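Prolyl-tRNA synthetase (Naegleria fowleri, PDB 6UYH) probably catalyses the ATP-dependent attachment of proline to its cognate tRNA, as a class II aminoacyl-tRNA synthetase, and is captured here with halofuginone and the ATP analogue AMPPNP. Local coordinates at residues Lys60-Glu65 / Leu188-Arg193; Lys205-Glu210 / Leu476-Asp481; Tyr219-Glu224 / Gly237-Leu242. All blocks are in the same frame, centred on the assembly; numbering follows the deposited sequence.

Interaction 1 of 3, residues Lys60-Glu65 / Leu188-Arg193; sequences KFFDAE and LELYKR
Phe-61 brings the rim of its ring against the flat of the Arg-193 guanidinium: CZ sits over the centre of one guanidinium face, 3.9 Å from Arg-193 CZ, and the two planes stand 83° apart. With its CG anti to the backbone N (chi1 172°), the ring reaches across to the neighbouring helix. Arg-193, bent at chi3, also turns NH1 to Glu-65 OE1 at 3.3 Å, a salt bridge whose hydrogen bond is long, bent and weak. A water accepts from Arg-193 NH2 and donates to Glu-65 OE2, while Glu-197 takes the arginine's NE. Helix 49-67 thus pairs with helix 177-198 of the class II core against strand 261-272; segments 60-65 and 188-193 run roughly antiparallel at 151°, their axes 10.9 Å apart, with charged groups and the Phe-61 ring on one flank, Phe-62 and Tyr-191 on the other. Between the flanks, Leu-190 lays CD2 3.8 Å from Glu-65 CB, using the aliphatic part of that side chain. Phe-62 CE1 meets Tyr-191 CE1 at 3.5 Å, the near-parallel rings slid so far apart that they barely overlap. Both rings rest on Trp-269, and the OH of the buried Tyr-191 hydrogen-bonds Gln-168.

Interaction 2 of 3, residues Lys205-Glu210 / Leu476-Asp481; sequences KGTKTE and LCVPLD
Thr-207 and Val-478 form the hydrogen-bonded pair at the heart of this contact, whose local bridges are antiparallel although the short strand segments cross at 97°, so the pairing is brief. Val-478 N gives a nearly straight bond to Thr-207 O, 2.7 Å long and in the carbonyl plane, and Thr-207 N returns one to Val-478 O at 2.9 Å. Farther along, Leu-480 N binds Lys-205 O at 3.0 Å, and the Pro-479 CA-H leans on the same carbonyl; proline, lacking an N-H, fits the non-hydrogen-bonded position opposite Gly-206.

Close backbone packing accounts for the small residue there. The CA atoms of Gly-206 and Pro-479 approach to 3.9 Å. Gly-206 CA lies 3.2 Å from Val-478 O and close to Cys-477 CB and SG, a tight fit that suits a residue with no side chain. Cys-477 holds its sulfur between the backbone N and the carbonyl carbon (chi1 68°), which carries SG alongside Gly-206.

Among the apolar contacts, Leu-480 spreads its two methyls over the neighbouring strand: CD1 touches Lys-205 CB at 3.7 Å, and CD2 meets Thr-207 CG2 at 3.7 Å. Beta-branched Thr-207 and Val-478 suit the extended backbone and lie on the same side of the sheet, with Thr-207 OG1 3.6 Å from Val-478 CB.

Three waters add polar links. One donates to Lys-205 O and accepts from Asp-481 N, a second joins Thr-207 OG1 to Val-478 O, and a third accepts from Thr-209 N and donates weakly to Leu-476 O. Thr-209 OG1 itself bonds Glu-447.

Leu-476 and Cys-477 both pair with Leu-508 in a classic beta bulge. Strand pairing of this kind docks the C-terminal prolyl-tRNA synthetase region onto the class II catalytic core.

Interaction 3 of 3, residues Tyr219-Glu224 / Gly237-Leu242; sequences YTTTVE and GTSHHL. With ANP (phosphoaminophosphonic acid-adenylate ester), chain C; HFG (7-bromo-6-chloro-3-{3-[(2R,3S)-3-hydroxypiperidin-2-yl]-2-oxopropyl}quinazolin-4(3H)-one), chain D.
Segments 219-224 and 237-242 run antiparallel, their directions 161° apart, as arms of a beta hairpin, with Thr-221 and Ser-239 in a hydrogen-bonded pair joined by two 2.9 Å N-H to O bonds. Toward the ends, Tyr-219 N to His-241 O and Val-223 N to Gly-237 O are weak, while His-241 N to Tyr-219 O stays at 3.0 Å.

Thr-221 reinforces the centre. With its hydroxyl between the backbone N and the carbonyl carbon (chi1 67°), OG1 turns back to a lone pair of Ser-239 O at 2.8 Å, so that this buried carbonyl takes two donors from one residue. On the same side, Tyr-219 lays a ring face against His-241 CB, a CH-pi contact 3.6 Å from carbon to centroid. The imidazole beyond lies oblique to the tyrosine; His-241 ND1 bonds Asn-267, while Tyr-219 OH bonds Asp-181.

The other side contributes Thr-238 and His-240 to the ligand pocket. Thr-220 and His-240 lie side by side, OG1 and ND1 sharing a 2.8 Å hydrogen bond at the imidazole edge, and His-240 NE2 donates to the halofuginone hydroxyl O7' at 2.8 Å. Thr-238 OG1 shares a 2.6 Å hydrogen bond with AMPPNP O3', and its CG2 packs on Thr-220 CG2. A water bridges Thr-238 OG1 and Thr-222 OG1, the latter donating to Glu-224 OE2.

Held at both nitrogens, the His-240 ring has its rotation fixed and its NE2 proton directed at the inhibitor; Thr-220, bonded to Phe-214 N, thus acts as a second-shell residue, and one strand grips nucleotide and inhibitor together.

How the interactions relate
Along the chain, helix 49-67 comes first, then helix 177-198, which completes interaction 1 and leads into strand 204-207 of interaction 2; the hairpin of interaction 3 follows, and segment 476-481 returns much later to close interaction 2. Interactions 2 and 3 lie closest, with centres 9 Å apart, because strands 204-207 and 219-227 are sheet neighbours: Gly-206 and Lys-208 bond the backbones of Thr-222 and Thr-220. The centre of interaction 1 lies about 15 Å from that of interaction 3 and about 20 Å from that of interaction 2. Leu-188 packs onto both, while Glu-189 forms a salt bridge with Lys-205. The ligand-binding hairpin is thus backed by helix 177-198, which packs on helix 49-67, and tied through strand 204-207 to the C-terminal region.

Interaction 1 of 3, residues Lys60-Glu65 / Leu188-Arg193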
loop_
_atom_site.group_PDB
_atom_site.type_symbol
_atom_site.label_atom_id
_atom_site.label_comp_id
_atom_site.label_asym_id
_atom_site.label_seq_id
_atom_site.Cartn_x
_atom_site.Cartn_y
_atom_site.Cartn_z
ATOM N N LYS A 60 -9.558 -2.407 -1.337
ATOM C CA LYS A 60 -10.196 -2.337 -2.645
ATOM C C LYS A 60 -11.618 -1.809 -2.528
ATOM O O LYS A 60 -12.039 -0.936 -3.300
ATOM C CB LYS A 60 -10.183 -3.720 -3.297
ATOM C CG LYS A 60 -10.944 -3.794 -4.609
ATOM C CD LYS A 60 -10.985 -5.219 -5.140
ATOM C CE LYS A 60 -11.693 -5.282 -6.475
ATOM N NZ LYS A 60 -11.186 -6.424 -7.275
ATOM N N PHE A 61 -12.374 -2.341 -1.564
ATOM C CA PHE A 61 -13.744 -1.896 -1.339
ATOM C C PHE A 61 -13.787 -0.433 -0.912
ATOM O O PHE A 61 -14.549 0.365 -1.471
ATOM C CB PHE A 61 -14.398 -2.774 -0.278
ATOM C CG PHE A 61 -15.754 -2.291 0.165
ATOM C CD1 PHE A 61 -16.872 -2.501 -0.624
ATOM C CD2 PHE A 61 -15.906 -1.639 1.377
ATOM C CE1 PHE A 61 -18.135 -2.074 -0.202
ATOM C CE2 PHE A 61 -17.160 -1.207 1.813
ATOM C CZ PHE A 61 -18.276 -1.422 1.015
ATOM N N PHE A 62 -12.986 -0.068 0.093
ATOM C CA PHE A 62 -13.064 1.286 0.637
ATOM C C PHE A 62 -12.616 2.316 -0.394
ATOM O O PHE A 62 -13.262 3.355 -0.553
ATOM C CB PHE A 62 -12.226 1.386 1.917
ATOM C CG PHE A 62 -12.458 2.653 2.707
ATOM C CD1 PHE A 62 -13.586 2.790 3.503
ATOM C CD2 PHE A 62 -11.530 3.686 2.678
ATOM C CE1 PHE A 62 -13.806 3.950 4.241
ATOM C CE2 PHE A 62 -11.737 4.852 3.425
ATOM C CZ PHE A 62 -12.868 4.976 4.201
ATOM N N ASP A 63 -11.520 2.032 -1.112
ATOM C CA ASP A 63 -11.051 2.916 -2.175
ATOM C C ASP A 63 -12.145 3.182 -3.194
ATOM O O ASP A 63 -12.327 4.319 -3.643
ATOM C CB ASP A 63 -9.838 2.303 -2.891
ATOM C CG ASP A 63 -8.501 2.792 -2.341
ATOM O OD1 ASP A 63 -8.490 3.636 -1.435
ATOM O OD2 ASP A 63 -7.459 2.304 -2.828
ATOM N N ALA A 64 -12.844 2.130 -3.630
ATOM C CA ALA A 64 -13.874 2.349 -4.638
ATOM C C ALA A 64 -15.014 3.197 -4.090
ATOM O O ALA A 64 -15.583 4.008 -4.827
ATOM C CB ALA A 64 -14.401 1.014 -5.171
ATOM N N GLU A 65 -15.349 3.046 -2.802
ATOM C CA GLU A 65 -16.437 3.836 -2.230
ATOM C C GLU A 65 -16.033 5.294 -2.014
ATOM O O GLU A 65 -16.842 6.203 -2.246
ATOM C CB GLU A 65 -16.905 3.210 -0.913
ATOM C CG GLU A 65 -17.594 1.853 -1.102
ATOM C CD GLU A 65 -18.796 1.921 -2.036
ATOM O OE1 GLU A 65 -19.598 2.881 -1.941
ATOM O OE2 GLU A 65 -18.941 1.006 -2.874
ATOM N N LEU A 188 -18.723 7.255 8.376
ATOM C CA LEU A 188 -19.124 6.326 9.433
ATOM C C LEU A 188 -19.978 5.190 8.874
ATOM O O LEU A 188 -19.830 4.029 9.280
ATOM C CB LEU A 188 -19.884 7.072 10.535
ATOM C CG LEU A 188 -20.107 6.243 11.811
ATOM C CD1 LEU A 188 -18.799 6.037 12.554
ATOM C CD2 LEU A 188 -21.158 6.889 12.706
ATOM N N GLU A 189 -20.876 5.507 7.940
ATOM C CA GLU A 189 -21.654 4.464 7.281
ATOM C C GLU A 189 -20.760 3.543 6.451
ATOM O O GLU A 189 -20.994 2.331 6.399
ATOM C CB GLU A 189 -22.744 5.096 6.419
ATOM C CG GLU A 189 -23.449 4.148 5.455
ATOM C CD GLU A 189 -24.297 3.080 6.142
ATOM O OE1 GLU A 189 -24.496 3.137 7.376
ATOM O OE2 GLU A 189 -24.789 2.179 5.433
ATOM N N LEU A 190 -19.719 4.083 5.807
ATOM C CA LEU A 190 -18.804 3.216 5.070
ATOM C C LEU A 190 -18.065 2.270 6.005
ATOM O O LEU A 190 -17.815 1.116 5.650
ATOM C CB LEU A 190 -17.800 4.035 4.256
ATOM C CG LEU A 190 -18.326 4.755 3.017
ATOM C CD1 LEU A 190 -17.154 5.391 2.268
ATOM C CD2 LEU A 190 -19.084 3.791 2.098
ATOM N N TYR A 191 -17.699 2.742 7.203
ATOM C CA TYR A 191 -17.084 1.843 8.171
ATOM C C TYR A 191 -18.066 0.761 8.610
ATOM O O TYR A 191 -17.684 -0.405 8.769
ATOM C CB TYR A 191 -16.581 2.628 9.386
ATOM C CG TYR A 191 -15.402 3.522 9.110
ATOM C CD1 TYR A 191 -14.598 3.339 7.981
ATOM C CD2 TYR A 191 -15.077 4.551 9.993
ATOM C CE1 TYR A 191 -13.518 4.161 7.742
ATOM C CE2 TYR A 191 -14.002 5.368 9.767
ATOM C CZ TYR A 191 -13.221 5.177 8.646
ATOM O OH TYR A 191 -12.141 6.010 8.442
ATOM N N LYS A 192 -19.333 1.127 8.820
ATOM C CA LYS A 192 -20.339 0.107 9.102
ATOM C C LYS A 192 -20.411 -0.913 7.965
ATOM O O LYS A 192 -20.501 -2.120 8.206
ATOM C CB LYS A 192 -21.700 0.768 9.337
ATOM C CG LYS A 192 -22.894 -0.186 9.454
ATOM C CD LYS A 192 -23.577 -0.349 8.109
ATOM C CE LYS A 192 -25.029 -0.768 8.240
ATOM N NZ LYS A 192 -25.656 -0.703 6.890
ATOM N N ARG A 193 -20.353 -0.446 6.712
ATOM C CA ARG A 193 -20.429 -1.377 5.587
ATOM C C ARG A 193 -19.200 -2.280 5.508
ATOM O O ARG A 193 -19.320 -3.454 5.139
ATOM C CB ARG A 193 -20.621 -0.611 4.281
ATOM C CG ARG A 193 -21.943 0.149 4.239
ATOM C CD ARG A 193 -22.129 0.827 2.893
ATOM N NE ARG A 193 -22.152 -0.158 1.819
ATOM C CZ ARG A 193 -21.861 0.110 0.552
ATOM N NH1 ARG A 193 -21.531 1.345 0.188
ATOM N NH2 ARG A 193 -21.898 -0.858 -0.349
HETATM O O HOH W 1 -21.851 -0.082 -3.360
#

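Interaction 2 of 3, residues Lys205-Glu210 / Leu476-Asp481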
loop_
_atom_site.group_PDB
_atom_site.type_symbol
_atom_site.label_atom_id
_atom_site.label_comp_id
_atom_site.label_asym_id
_atom_site.label_seq_id
_atom_site.Cartn_x
_atom_site.Cartn_y
_atom_site.Cartn_z
ATOM N N LYS A 205 -23.354 2.393 15.895
ATOM C CA LYS A 205 -22.864 3.745 15.658
ATOM C C LYS A 205 -23.165 4.630 16.860
ATOM O O LYS A 205 -24.263 4.596 17.402
ATOM C CB LYS A 205 -23.539 4.349 14.429
ATOM C CG LYS A 205 -23.163 3.739 13.104
ATOM C CD LYS A 205 -24.055 4.358 12.028
ATOM C CE LYS A 205 -23.658 3.898 10.621
ATOM N NZ LYS A 205 -24.609 4.479 9.625
ATOM N N GLY A 206 -22.209 5.473 17.230
ATOM C CA GLY A 206 -22.471 6.399 18.312
ATOM C C GLY A 206 -21.450 7.514 18.303
ATOM O O GLY A 206 -20.503 7.514 17.515
ATOM N N THR A 207 -21.670 8.485 19.181
ATOM C CA THR A 207 -20.679 9.518 19.434
ATOM C C THR A 207 -19.915 9.174 20.708
ATOM O O THR A 207 -20.475 8.604 21.643
ATOM C CB THR A 207 -21.338 10.892 19.589
ATOM O OG1 THR A 207 -22.276 10.835 20.663
ATOM C CG2 THR A 207 -22.080 11.273 18.325
ATOM N N LYS A 208 -18.636 9.525 20.740
ATOM C CA LYS A 208 -17.863 9.352 21.960
ATOM C C LYS A 208 -18.157 10.468 22.961
ATOM O O LYS A 208 -18.563 11.578 22.597
ATOM C CB LYS A 208 -16.367 9.306 21.646
ATOM C CG LYS A 208 -15.947 8.042 20.940
ATOM C CD LYS A 208 -14.437 7.962 20.862
ATOM C CE LYS A 208 -13.992 6.778 20.031
ATOM N NZ LYS A 208 -12.509 6.695 20.001
ATOM N N THR A 209 -17.989 10.148 24.246
ATOM C CA THR A 209 -18.124 11.157 25.287
ATOM C C THR A 209 -16.942 12.131 25.255
ATOM O O THR A 209 -15.942 11.913 24.569
ATOM C CB THR A 209 -18.197 10.493 26.658
ATOM O OG1 THR A 209 -16.993 9.746 26.865
ATOM C CG2 THR A 209 -19.371 9.543 26.714
ATOM N N GLU A 210 -17.050 13.200 26.049
ATOM C CA GLU A 210 -15.994 14.210 26.053
ATOM C C GLU A 210 -14.646 13.608 26.448
ATOM O O GLU A 210 -13.603 13.999 25.911
ATOM C CB GLU A 210 -16.370 15.362 26.984
ATOM C CG GLU A 210 -17.540 16.195 26.477
ATOM C CD GLU A 210 -17.290 16.774 25.093
ATOM O OE1 GLU A 210 -16.228 17.402 24.898
ATOM O OE2 GLU A 210 -18.148 16.592 24.198
ATOM N N LEU A 476 -18.360 3.560 25.875
ATOM C CA LEU A 476 -18.139 3.039 24.536
ATOM C C LEU A 476 -18.645 4.035 23.499
ATOM O O LEU A 476 -17.874 4.530 22.673
ATOM C CB LEU A 476 -18.816 1.669 24.411
ATOM C CG LEU A 476 -18.388 0.699 25.527
ATOM C CD1 LEU A 476 -19.161 -0.623 25.424
ATOM C CD2 LEU A 476 -16.866 0.472 25.534
ATOM N N CYS A 477 -19.917 4.411 23.589
ATOM C CA CYS A 477 -20.444 5.487 22.763
ATOM C C CYS A 477 -21.793 5.890 23.325
ATOM O O CYS A 477 -22.402 5.163 24.112
ATOM C CB CYS A 477 -20.593 5.062 21.306
ATOM S SG CYS A 477 -21.875 3.822 21.067
ATOM N N VAL A 478 -22.259 7.058 22.901
ATOM C CA VAL A 478 -23.664 7.430 23.030
ATOM C C VAL A 478 -24.343 7.066 21.710
ATOM O O VAL A 478 -24.082 7.731 20.684
ATOM C CB VAL A 478 -23.822 8.920 23.357
ATOM C CG1 VAL A 478 -25.296 9.273 23.518
ATOM C CG2 VAL A 478 -23.032 9.270 24.620
ATOM N N PRO A 479 -25.157 6.013 21.667
ATOM C CA PRO A 479 -25.705 5.553 20.380
ATOM C C PRO A 479 -26.425 6.668 19.632
ATOM O O PRO A 479 -27.188 7.437 20.226
ATOM C CB PRO A 479 -26.671 4.438 20.796
ATOM C CG PRO A 479 -26.085 3.897 22.066
ATOM C CD PRO A 479 -25.520 5.114 22.780
ATOM N N LEU A 480 -26.160 6.763 18.314
ATOM C CA LEU A 480 -26.847 7.751 17.484
ATOM C C LEU A 480 -28.356 7.552 17.503
ATOM O O LEU A 480 -29.122 8.525 17.576
ATOM C CB LEU A 480 -26.349 7.682 16.034
ATOM C CG LEU A 480 -24.868 7.886 15.767
ATOM C CD1 LEU A 480 -24.638 7.908 14.268
ATOM C CD2 LEU A 480 -24.396 9.177 16.409
ATOM N N ASP A 481 -28.804 6.304 17.401
ATOM C CA ASP A 481 -30.229 5.985 17.346
ATOM C C ASP A 481 -30.688 5.628 18.756
ATOM O O ASP A 481 -30.392 4.542 19.257
ATOM C CB ASP A 481 -30.470 4.838 16.369
ATOM C CG ASP A 481 -31.943 4.540 16.155
ATOM O OD1 ASP A 481 -32.807 5.131 16.844
ATOM O OD2 ASP A 481 -32.235 3.697 15.285
HETATM O O HOH W 2 -26.949 4.004 17.075
HETATM O O HOH W 3 -24.968 10.805 20.153
HETATM O O HOH W 4 -17.396 7.245 24.496
#

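Interaction 3 of 3, residues Tyr219-Glu224 / Gly237-Leu242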
loop_
_atom_site.group_PDB
_atom_site.type_symbol
_atom_site.label_atom_id
_atom_site.label_comp_id
_atom_site.label_asym_id
_atom_site.label_seq_id
_atom_site.Cartn_x
_atom_site.Cartn_y
_atom_site.Cartn_z
ATOM N N TYR A 219 -16.437 16.873 17.713
ATOM C CA TYR A 219 -17.103 15.655 18.151
ATOM C C TYR A 219 -16.530 14.472 17.386
ATOM O O TYR A 219 -16.029 14.622 16.267
ATOM C CB TYR A 219 -18.622 15.729 17.968
ATOM C CG TYR A 219 -19.111 15.832 16.537
ATOM C CD1 TYR A 219 -19.447 17.067 15.984
ATOM C CD2 TYR A 219 -19.272 14.698 15.752
ATOM C CE1 TYR A 219 -19.911 17.171 14.682
ATOM C CE2 TYR A 219 -19.721 14.792 14.442
ATOM C CZ TYR A 219 -20.042 16.025 13.919
ATOM O OH TYR A 219 -20.499 16.116 12.630
ATOM N N THR A 220 -16.611 13.292 18.007
ATOM C CA THR A 220 -16.042 12.060 17.476
ATOM C C THR A 220 -17.137 11.011 17.362
ATOM O O THR A 220 -17.883 10.786 18.326
ATOM C CB THR A 220 -14.919 11.546 18.386
ATOM O OG1 THR A 220 -13.829 12.475 18.375
ATOM C CG2 THR A 220 -14.418 10.187 17.923
ATOM N N THR A 221 -17.238 10.375 16.197
ATOM C CA THR A 221 -18.152 9.255 16.026
ATOM C C THR A 221 -17.343 7.970 15.901
ATOM O O THR A 221 -16.167 7.991 15.526
ATOM C CB THR A 221 -19.075 9.429 14.797
ATOM O OG1 THR A 221 -18.306 9.380 13.581
ATOM C CG2 THR A 221 -19.838 10.762 14.879
ATOM N N THR A 222 -17.976 6.849 16.254
ATOM C CA THR A 222 -17.301 5.558 16.278
ATOM C C THR A 222 -18.268 4.477 15.820
ATOM O O THR A 222 -19.483 4.639 15.920
ATOM C CB THR A 222 -16.777 5.247 17.706
ATOM O OG1 THR A 222 -16.160 3.959 17.738
ATOM C CG2 THR A 222 -17.913 5.279 18.725
ATOM N N VAL A 223 -17.724 3.380 15.291
ATOM C CA VAL A 223 -18.468 2.126 15.179
ATOM C C VAL A 223 -17.929 1.186 16.251
ATOM O O VAL A 223 -16.741 0.840 16.251
ATOM C CB VAL A 223 -18.376 1.501 13.776
ATOM C CG1 VAL A 223 -19.290 2.257 12.807
ATOM C CG2 VAL A 223 -16.929 1.502 13.244
ATOM N N GLU A 224 -18.789 0.811 17.187
ATOM C CA GLU A 224 -18.417 -0.115 18.250
ATOM C C GLU A 224 -18.718 -1.543 17.826
ATOM O O GLU A 224 -19.749 -1.808 17.204
ATOM C CB GLU A 224 -19.170 0.210 19.534
ATOM C CG GLU A 224 -18.767 1.553 20.128
ATOM C CD GLU A 224 -17.309 1.577 20.534
ATOM O OE1 GLU A 224 -16.928 0.754 21.399
ATOM O OE2 GLU A 224 -16.544 2.392 19.972
ATOM N N GLY A 237 -13.400 1.868 14.526
ATOM C CA GLY A 237 -13.057 2.839 13.499
ATOM C C GLY A 237 -13.628 4.179 13.918
ATOM O O GLY A 237 -14.559 4.216 14.724
ATOM N N THR A 238 -13.094 5.279 13.404
ATOM C CA THR A 238 -13.341 6.575 14.019
ATOM C C THR A 238 -13.551 7.626 12.942
ATOM O O THR A 238 -12.818 7.653 11.959
ATOM C CB THR A 238 -12.158 6.963 14.906
ATOM O OG1 THR A 238 -11.823 5.861 15.762
ATOM C CG2 THR A 238 -12.528 8.127 15.766
ATOM N N SER A 239 -14.530 8.513 13.135
ATOM C CA SER A 239 -14.755 9.596 12.178
ATOM C C SER A 239 -15.034 10.887 12.947
ATOM O O SER A 239 -16.052 10.992 13.639
ATOM C CB SER A 239 -15.903 9.242 11.229
ATOM O OG SER A 239 -16.089 10.240 10.242
ATOM N N HIS A 240 -14.121 11.854 12.837
ATOM C CA HIS A 240 -14.138 13.091 13.614
ATOM C C HIS A 240 -14.623 14.257 12.776
ATOM O O HIS A 240 -14.198 14.418 11.630
ATOM C CB HIS A 240 -12.738 13.482 14.100
ATOM C CG HIS A 240 -11.997 12.410 14.824
ATOM N ND1 HIS A 240 -12.291 12.050 16.120
ATOM C CD2 HIS A 240 -10.938 11.656 14.451
ATOM C CE1 HIS A 240 -11.463 11.098 16.505
ATOM N NE2 HIS A 240 -10.628 10.845 15.513
ATOM N N HIS A 241 -15.440 15.124 13.378
ATOM C CA HIS A 241 -15.552 16.500 12.913
ATOM C C HIS A 241 -14.577 17.354 13.717
ATOM O O HIS A 241 -14.687 17.445 14.946
ATOM C CB HIS A 241 -16.975 17.034 13.043
ATOM C CG HIS A 241 -17.118 18.461 12.600
ATOM N ND1 HIS A 241 -16.672 18.905 11.372
ATOM C CD2 HIS A 241 -17.636 19.544 13.224
ATOM C CE1 HIS A 241 -16.911 20.199 11.257
ATOM N NE2 HIS A 241 -17.498 20.613 12.368
ATOM N N LEU A 242 -13.610 17.955 13.032
ATOM C CA LEU A 242 -12.581 18.743 13.694
ATOM C C LEU A 242 -12.964 20.212 13.805
ATOM O O LEU A 242 -12.244 20.984 14.451
ATOM C CB LEU A 242 -11.242 18.590 12.951
ATOM C CG LEU A 242 -10.715 17.166 12.710
ATOM C CD1 LEU A 242 -9.447 17.209 11.843
ATOM C CD2 LEU A 242 -10.440 16.441 14.031
HETATM P PG ANP C . -7.535 3.245 21.290
HETATM O O1G ANP C . -8.218 3.430 22.563
HETATM O O2G ANP C . -5.976 3.403 21.537
HETATM O O3G ANP C . -7.915 1.799 20.786
HETATM P PB ANP C . -7.285 5.665 19.540
HETATM O O1B ANP C . -7.936 6.901 19.943
HETATM O O2B ANP C . -5.790 5.698 19.983
HETATM N N3B ANP C . -8.020 4.327 20.153
HETATM P PA ANP C . -7.283 6.482 16.764
HETATM O O1A ANP C . -8.467 7.365 16.705
HETATM O O2A ANP C . -6.029 7.285 16.878
HETATM O O3A ANP C . -7.333 5.484 18.000
HETATM O "O5'" ANP C . -7.106 5.468 15.527
HETATM C "C5'" ANP C . -8.064 5.168 14.485
HETATM C "C4'" ANP C . -8.434 3.714 14.625
HETATM O "O4'" ANP C . -7.244 2.897 14.550
HETATM C "C3'" ANP C . -9.045 3.380 15.977
HETATM O "O3'" ANP C . -10.444 3.635 15.970
HETATM C "C2'" ANP C . -8.730 1.891 16.129
HETATM O "O2'" ANP C . -9.772 1.104 15.568
HETATM C "C1'" ANP C . -7.401 1.745 15.362
HETATM N N9 ANP C . -6.233 1.631 16.226
HETATM C C8 ANP C . -5.825 2.517 17.191
HETATM N N7 ANP C . -4.729 2.163 17.816
HETATM C C5 ANP C . -4.387 0.956 17.219
HETATM C C6 ANP C . -3.322 0.063 17.433
HETATM N N6 ANP C . -2.331 0.276 18.301
HETATM N N1 ANP C . -3.296 -1.067 16.690
HETATM C C2 ANP C . -4.257 -1.263 15.782
HETATM N N3 ANP C . -5.297 -0.484 15.480
HETATM C C4 ANP C . -5.308 0.615 16.242
HETATM O "O4'" HFG D . -4.915 9.826 15.485
HETATM C C21 HFG D . -5.780 10.405 16.108
HETATM C "C3'" HFG D . -6.893 11.159 15.417
HETATM C "C2'" HFG D . -7.249 10.678 14.005
HETATM N "N1'" HFG D . -6.169 10.916 13.038
HETATM C "C6'" HFG D . -6.578 10.591 11.667
HETATM C "C5'" HFG D . -7.000 9.153 11.530
HETATM C "C4'" HFG D . -8.084 8.812 12.556
HETATM C C39 HFG D . -7.647 9.202 13.956
HETATM O "O7'" HFG D . -8.712 8.951 14.879
HETATM C "C1'" HFG D . -5.780 10.420 17.644
HETATM N N3 HFG D . -4.453 10.156 18.193
HETATM C C4 HFG D . -3.477 11.129 18.022
HETATM O O11 HFG D . -3.730 12.187 17.475
HETATM C C10 HFG D . -2.152 10.731 18.515
HETATM C C5 HFG D . -1.076 11.613 18.424
HETATM C C2 HFG D . -4.178 8.951 18.780
HETATM N N1 HFG D . -3.032 8.558 19.208
HETATM C C9 HFG D . -1.975 9.458 19.063
HETATM C C8 HFG D . -0.704 9.049 19.465
HETATM C C7 HFG D . 0.360 9.928 19.340
HETATM BR BR1 HFG D . 2.087 9.303 19.797
HETATM C C6 HFG D . 0.171 11.205 18.856
HETATM CL CL1 HFG D . 1.476 12.354 18.824
HETATM O O HOH W 5 -13.365 4.154 17.859
#